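Local coordinates for uncharacterized protein YacP (Bacillus subtilis, PDB 5MQ8) that probably acts as an endoribonuclease of the PIN/NYN superfamily, taking part in ribosome-dependent mRNA decay, at residues I34-S42 against Q64-I72. Residues are numbered along the deposited sequence; the frame is centred on the assembly and turned at random.
Sequences IQKMAEYQS and QTNHRVEVI
Val69, Ile34 and Ala38 meet where helix 23-44 packs against residues 65-71, which lead into and form part of strand 70-73, the outermost strand, within this chain, of the parallel sheet of this PIN-like NYN domain. Apolar packing involves both Val69 and Ile34. Val69 CG2 lies against the helix backbone, 3.3 Å from Ala38 N and 3.4 Å from Ile34 O, and so rests beside the intrahelical hydrogen bond that joins those two atoms. Val69 CG1 stands anti to the backbone N (chi1 -164°) and meets Met37 CB at 4.0 Å; beyond it Met37 packs on strands 3-7 and 47-52. One turn back along the helix, Ile34 sends its CG1 branch across Val71 at about a right angle, with Ile34 CG1 to Val71 CG2 at 3.8 Å, while Ile34 CD1 ends against Thr65 CG2. Leu60 touches both Thr65 and Val71.

A turn shapes the loop here. Asn66 to Val69 form a type I beta turn closed by Val69 N to Asn66 O, and Asn66 OD1 accepts from Arg68 N at an N-H...O angle of 159°, in the carbonyl plane on a lone pair: an Asx turn. This bond probably helps fix the amide of Asn66, whose CG lies 3.6 Å from Ala38 CB. Arg68 CB lies 3.9 Å from Ala38 CB, and the bent arginine chain continues past Ser42 to a salt bridge with Glu162 of the second subunit; the same Glu162 also forms a hydrogen bond with Ser42 OG.

One polar link between the segments runs through a water. Gln41 OE1, which also accepts from Val48 N, receives a hydrogen bond from this water at 3.2 Å, and the water in turn accepts from Glu70 N at 2.9 Å.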
ATOM      1  N   ILE A  34      10.915  12.472   5.070  1.00 25.94           N
ATOM      2  CA  ILE A  34      11.813  11.358   4.693  1.00 26.07           C
ATOM      3  C   ILE A  34      11.171  10.442   3.642  1.00 29.72           C
ATOM      4  O   ILE A  34      11.848  10.047   2.681  1.00 29.71           O
ATOM      5  CB  ILE A  34      12.306  10.581   5.940  1.00 28.69           C
ATOM      6  CG1 ILE A  34      13.235  11.466   6.795  1.00 28.41           C
ATOM      7  CG2 ILE A  34      13.000   9.275   5.550  1.00 29.58           C
ATOM      8  CD1 ILE A  34      13.351  11.016   8.243  1.00 33.94           C
ATOM      9  N   GLN A  35       9.864  10.129   3.810  1.00 26.07           N
ATOM     10  CA  GLN A  35       9.119   9.281   2.877  1.00 26.08           C
ATOM     11  C   GLN A  35       8.996   9.966   1.508  1.00 30.33           C
ATOM     12  O   GLN A  35       9.227   9.314   0.490  1.00 30.70           O
ATOM     13  CB  GLN A  35       7.748   8.859   3.462  1.00 27.33           C
ATOM     14  CG  GLN A  35       6.879   7.957   2.548  1.00 37.28           C
ATOM     15  CD  GLN A  35       7.569   6.735   1.953  1.00 46.91           C
ATOM     16  OE1 GLN A  35       7.421   6.424   0.766  1.00 43.43           O
ATOM     17  NE2 GLN A  35       8.349   6.023   2.741  1.00 33.12           N
ATOM     18  N   LYS A  36       8.703  11.284   1.496  1.00 27.33           N
ATOM     19  CA  LYS A  36       8.636  12.091   0.273  1.00 27.73           C
ATOM     20  C   LYS A  36       9.984  12.086  -0.451  1.00 30.82           C
ATOM     21  O   LYS A  36      10.014  11.963  -1.679  1.00 30.07           O
ATOM     22  CB  LYS A  36       8.206  13.548   0.572  1.00 29.29           C
ATOM     23  CG  LYS A  36       6.781  13.735   1.104  1.00 31.62           C
ATOM     24  CD  LYS A  36       5.721  13.091   0.225  1.00 39.93           C
ATOM     25  CE  LYS A  36       5.027  11.981   0.976  1.00 54.89           C
ATOM     26  NZ  LYS A  36       4.603  10.868   0.083  1.00 53.07           N
ATOM     27  N   MET A  37      11.091  12.183   0.313  1.00 26.79           N
ATOM     28  CA  MET A  37      12.437  12.172  -0.245  1.00 27.62           C
ATOM     29  C   MET A  37      12.856  10.784  -0.770  1.00 32.82           C
ATOM     30  O   MET A  37      13.668  10.720  -1.695  1.00 31.99           O
ATOM     31  CB  MET A  37      13.475  12.777   0.718  1.00 30.23           C
ATOM     32  CG  MET A  37      13.327  14.321   0.917  1.00 34.20           C
ATOM     33  SD  MET A  37      12.783  15.334  -0.496  1.00 39.05           S
ATOM     34  CE  MET A  37      14.081  15.245  -1.463  1.00 35.87           C
ATOM     35  N   ALA A  38      12.274   9.689  -0.219  1.00 30.35           N
ATOM     36  CA  ALA A  38      12.506   8.316  -0.688  1.00 29.78           C
ATOM     37  C   ALA A  38      11.900   8.188  -2.080  1.00 32.90           C
ATOM     38  O   ALA A  38      12.573   7.706  -2.979  1.00 32.68           O
ATOM     39  CB  ALA A  38      11.868   7.311   0.265  1.00 30.29           C
ATOM     40  N   GLU A  39      10.658   8.697  -2.268  1.00 28.61           N
ATOM     41  CA  GLU A  39       9.962   8.713  -3.550  1.00 27.69           C
ATOM     42  C   GLU A  39      10.758   9.515  -4.592  1.00 34.74           C
ATOM     43  O   GLU A  39      10.933   9.030  -5.711  1.00 34.98           O
ATOM     44  CB  GLU A  39       8.559   9.298  -3.393  1.00 27.71           C
ATOM     45  CG  GLU A  39       7.569   8.313  -2.820  1.00 29.61           C
ATOM     46  CD  GLU A  39       6.475   8.889  -1.950  1.00 44.50           C
ATOM     47  OE1 GLU A  39       6.144  10.084  -2.112  1.00 41.52           O
ATOM     48  OE2 GLU A  39       5.929   8.133  -1.118  1.00 49.00           O
ATOM     49  N   TYR A  40      11.273  10.714  -4.202  1.00 31.10           N
ATOM     50  CA  TYR A  40      12.080  11.602  -5.041  1.00 30.70           C
ATOM     51  C   TYR A  40      13.349  10.890  -5.492  1.00 35.32           C
ATOM     52  O   TYR A  40      13.630  10.896  -6.693  1.00 35.19           O
ATOM     53  CB  TYR A  40      12.440  12.908  -4.297  1.00 30.97           C
ATOM     54  CG  TYR A  40      13.100  13.956  -5.169  1.00 31.78           C
ATOM     55  CD1 TYR A  40      14.477  13.955  -5.377  1.00 32.75           C
ATOM     56  CD2 TYR A  40      12.352  14.965  -5.766  1.00 32.76           C
ATOM     57  CE1 TYR A  40      15.083  14.896  -6.209  1.00 32.15           C
ATOM     58  CE2 TYR A  40      12.955  15.938  -6.563  1.00 33.83           C
ATOM     59  CZ  TYR A  40      14.320  15.895  -6.790  1.00 42.29           C
ATOM     60  OH  TYR A  40      14.905  16.858  -7.588  1.00 47.47           O
ATOM     61  N   GLN A  41      14.112  10.295  -4.535  1.00 32.80           N
ATOM     62  CA  GLN A  41      15.348   9.571  -4.831  1.00 33.66           C
ATOM     63  C   GLN A  41      15.077   8.432  -5.840  1.00 38.09           C
ATOM     64  O   GLN A  41      15.778   8.333  -6.850  1.00 37.96           O
ATOM     65  CB  GLN A  41      16.010   9.022  -3.549  1.00 35.07           C
ATOM     66  CG  GLN A  41      17.259   8.164  -3.835  1.00 51.72           C
ATOM     67  CD  GLN A  41      18.397   8.243  -2.855  1.00 72.98           C
ATOM     68  OE1 GLN A  41      18.700   9.277  -2.269  1.00 66.51           O
ATOM     69  NE2 GLN A  41      19.081   7.134  -2.673  1.00 68.76           N
ATOM     70  N   SER A  42      14.078   7.584  -5.548  1.00 33.40           N
ATOM     71  CA  SER A  42      13.719   6.442  -6.380  1.00 34.12           C
ATOM     72  C   SER A  42      13.268   6.828  -7.792  1.00 38.56           C
ATOM     73  O   SER A  42      13.769   6.248  -8.747  1.00 38.90           O
ATOM     74  CB  SER A  42      12.663   5.589  -5.691  1.00 38.89           C
ATOM     75  OG  SER A  42      12.380   4.451  -6.485  1.00 45.61           O
ATOM     76  N   GLN A  64      15.418   3.379  12.454  1.00 80.25           N
ATOM     77  CA  GLN A  64      16.276   3.152  11.309  1.00 79.65           C
ATOM     78  C   GLN A  64      15.407   3.561  10.126  1.00 81.68           C
ATOM     79  O   GLN A  64      14.441   2.868   9.792  1.00 81.38           O
ATOM     80  CB  GLN A  64      16.765   1.692  11.227  1.00 81.13           C
ATOM     81  CG  GLN A  64      17.908   1.475  10.219  1.00 99.81           C
ATOM     82  CD  GLN A  64      19.011   2.514  10.308  1.00118.31           C
ATOM     83  OE1 GLN A  64      19.106   3.427   9.478  1.00113.57           O
ATOM     84  NE2 GLN A  64      19.848   2.415  11.332  1.00108.81           N
ATOM     85  N   THR A  65      15.689   4.756   9.575  1.00 76.30           N
ATOM     86  CA  THR A  65      14.923   5.366   8.484  1.00 74.77           C
ATOM     87  C   THR A  65      15.075   4.652   7.145  1.00 74.36           C
ATOM     88  O   THR A  65      15.872   3.712   7.014  1.00 73.97           O
ATOM     89  CB  THR A  65      15.226   6.870   8.359  1.00 83.66           C
ATOM     90  OG1 THR A  65      16.630   7.113   8.498  1.00 83.05           O
ATOM     91  CG2 THR A  65      14.437   7.696   9.345  1.00 82.73           C
ATOM     92  N   ASN A  66      14.288   5.120   6.150  1.00 67.11           N
ATOM     93  CA  ASN A  66      14.243   4.617   4.778  1.00 65.27           C
ATOM     94  C   ASN A  66      15.642   4.526   4.170  1.00 66.07           C
ATOM     95  O   ASN A  66      16.358   5.527   4.128  1.00 65.18           O
ATOM     96  CB  ASN A  66      13.332   5.508   3.924  1.00 62.96           C
ATOM     97  CG  ASN A  66      12.683   4.795   2.769  1.00 73.83           C
ATOM     98  OD1 ASN A  66      13.347   4.212   1.897  1.00 64.55           O
ATOM     99  ND2 ASN A  66      11.361   4.852   2.722  1.00 62.96           N
ATOM    100  N   HIS A  67      16.029   3.315   3.719  1.00 61.60           N
ATOM    101  CA  HIS A  67      17.326   3.019   3.100  1.00 61.09           C
ATOM    102  C   HIS A  67      17.577   3.879   1.851  1.00 63.19           C
ATOM    103  O   HIS A  67      18.727   4.035   1.430  1.00 63.57           O
ATOM    104  CB  HIS A  67      17.437   1.516   2.773  1.00 62.32           C
ATOM    105  CG  HIS A  67      16.478   1.037   1.722  1.00 66.31           C
ATOM    106  ND1 HIS A  67      15.219   0.559   2.051  1.00 68.19           N
ATOM    107  CD2 HIS A  67      16.630   0.980   0.376  1.00 68.29           C
ATOM    108  CE1 HIS A  67      14.649   0.237   0.900  1.00 67.59           C
ATOM    109  NE2 HIS A  67      15.460   0.468  -0.133  1.00 67.93           N
ATOM    110  N   ARG A  68      16.492   4.430   1.267  1.00 57.39           N
ATOM    111  CA  ARG A  68      16.538   5.292   0.088  1.00 55.85           C
ATOM    112  C   ARG A  68      17.034   6.690   0.443  1.00 55.30           C
ATOM    113  O   ARG A  68      17.372   7.446  -0.460  1.00 55.69           O
ATOM    114  CB  ARG A  68      15.128   5.412  -0.527  1.00 56.50           C
ATOM    115  CG  ARG A  68      15.022   5.100  -2.021  1.00 60.39           C
ATOM    116  CD  ARG A  68      14.606   3.657  -2.285  1.00 61.44           C
ATOM    117  NE  ARG A  68      13.277   3.325  -1.764  1.00 62.20           N
ATOM    118  CZ  ARG A  68      12.796   2.087  -1.690  1.00 83.32           C
ATOM    119  NH1 ARG A  68      13.516   1.060  -2.124  1.00 88.02           N
ATOM    120  NH2 ARG A  68      11.584   1.868  -1.201  1.00 61.47           N
ATOM    121  N   VAL A  69      17.014   7.074   1.732  1.00 47.09           N
ATOM    122  CA  VAL A  69      17.381   8.444   2.123  1.00 44.49           C
ATOM    123  C   VAL A  69      18.408   8.484   3.223  1.00 42.05           C
ATOM    124  O   VAL A  69      18.166   7.971   4.315  1.00 40.80           O
ATOM    125  CB  VAL A  69      16.145   9.292   2.553  1.00 47.70           C
ATOM    126  CG1 VAL A  69      16.469  10.777   2.565  1.00 47.48           C
ATOM    127  CG2 VAL A  69      14.945   9.026   1.680  1.00 47.37           C
ATOM    128  N   GLU A  70      19.501   9.198   2.979  1.00 36.06           N
ATOM    129  CA  GLU A  70      20.488   9.432   4.021  1.00 35.14           C
ATOM    130  C   GLU A  70      19.973  10.634   4.842  1.00 36.28           C
ATOM    131  O   GLU A  70      19.655  11.682   4.281  1.00 34.99           O
ATOM    132  CB  GLU A  70      21.860   9.730   3.413  1.00 36.40           C
ATOM    133  CG  GLU A  70      22.962   9.803   4.454  1.00 45.69           C
ATOM    134  CD  GLU A  70      24.369   9.927   3.911  1.00 59.58           C
ATOM    135  OE1 GLU A  70      25.284  10.125   4.737  1.00 52.98           O
ATOM    136  OE2 GLU A  70      24.565   9.816   2.680  1.00 54.91           O
ATOM    137  N   VAL A  71      19.859  10.453   6.155  1.00 32.38           N
ATOM    138  CA  VAL A  71      19.375  11.473   7.077  1.00 31.97           C
ATOM    139  C   VAL A  71      20.509  11.831   8.030  1.00 37.81           C
ATOM    140  O   VAL A  71      21.039  10.949   8.710  1.00 37.85           O
ATOM    141  CB  VAL A  71      18.091  11.003   7.808  1.00 34.11           C
ATOM    142  CG1 VAL A  71      17.706  11.964   8.920  1.00 32.90           C
ATOM    143  CG2 VAL A  71      16.934  10.814   6.821  1.00 33.46           C
ATOM    144  N   ILE A  72      20.893  13.126   8.057  1.00 34.55           N
ATOM    145  CA  ILE A  72      21.996  13.623   8.884  1.00 33.79           C
ATOM    146  C   ILE A  72      21.527  14.722   9.810  1.00 38.07           C
ATOM    147  O   ILE A  72      20.846  15.643   9.376  1.00 38.32           O
ATOM    148  CB  ILE A  72      23.221  14.042   8.008  1.00 36.35           C
ATOM    149  CG1 ILE A  72      23.899  12.799   7.416  1.00 36.20           C
ATOM    150  CG2 ILE A  72      24.255  14.866   8.806  1.00 37.77           C
ATOM    151  CD1 ILE A  72      24.786  13.046   6.289  1.00 38.28           C
TER
HETATM  152  O   HOH W   1      20.549   8.807   0.350  1.00 61.26           O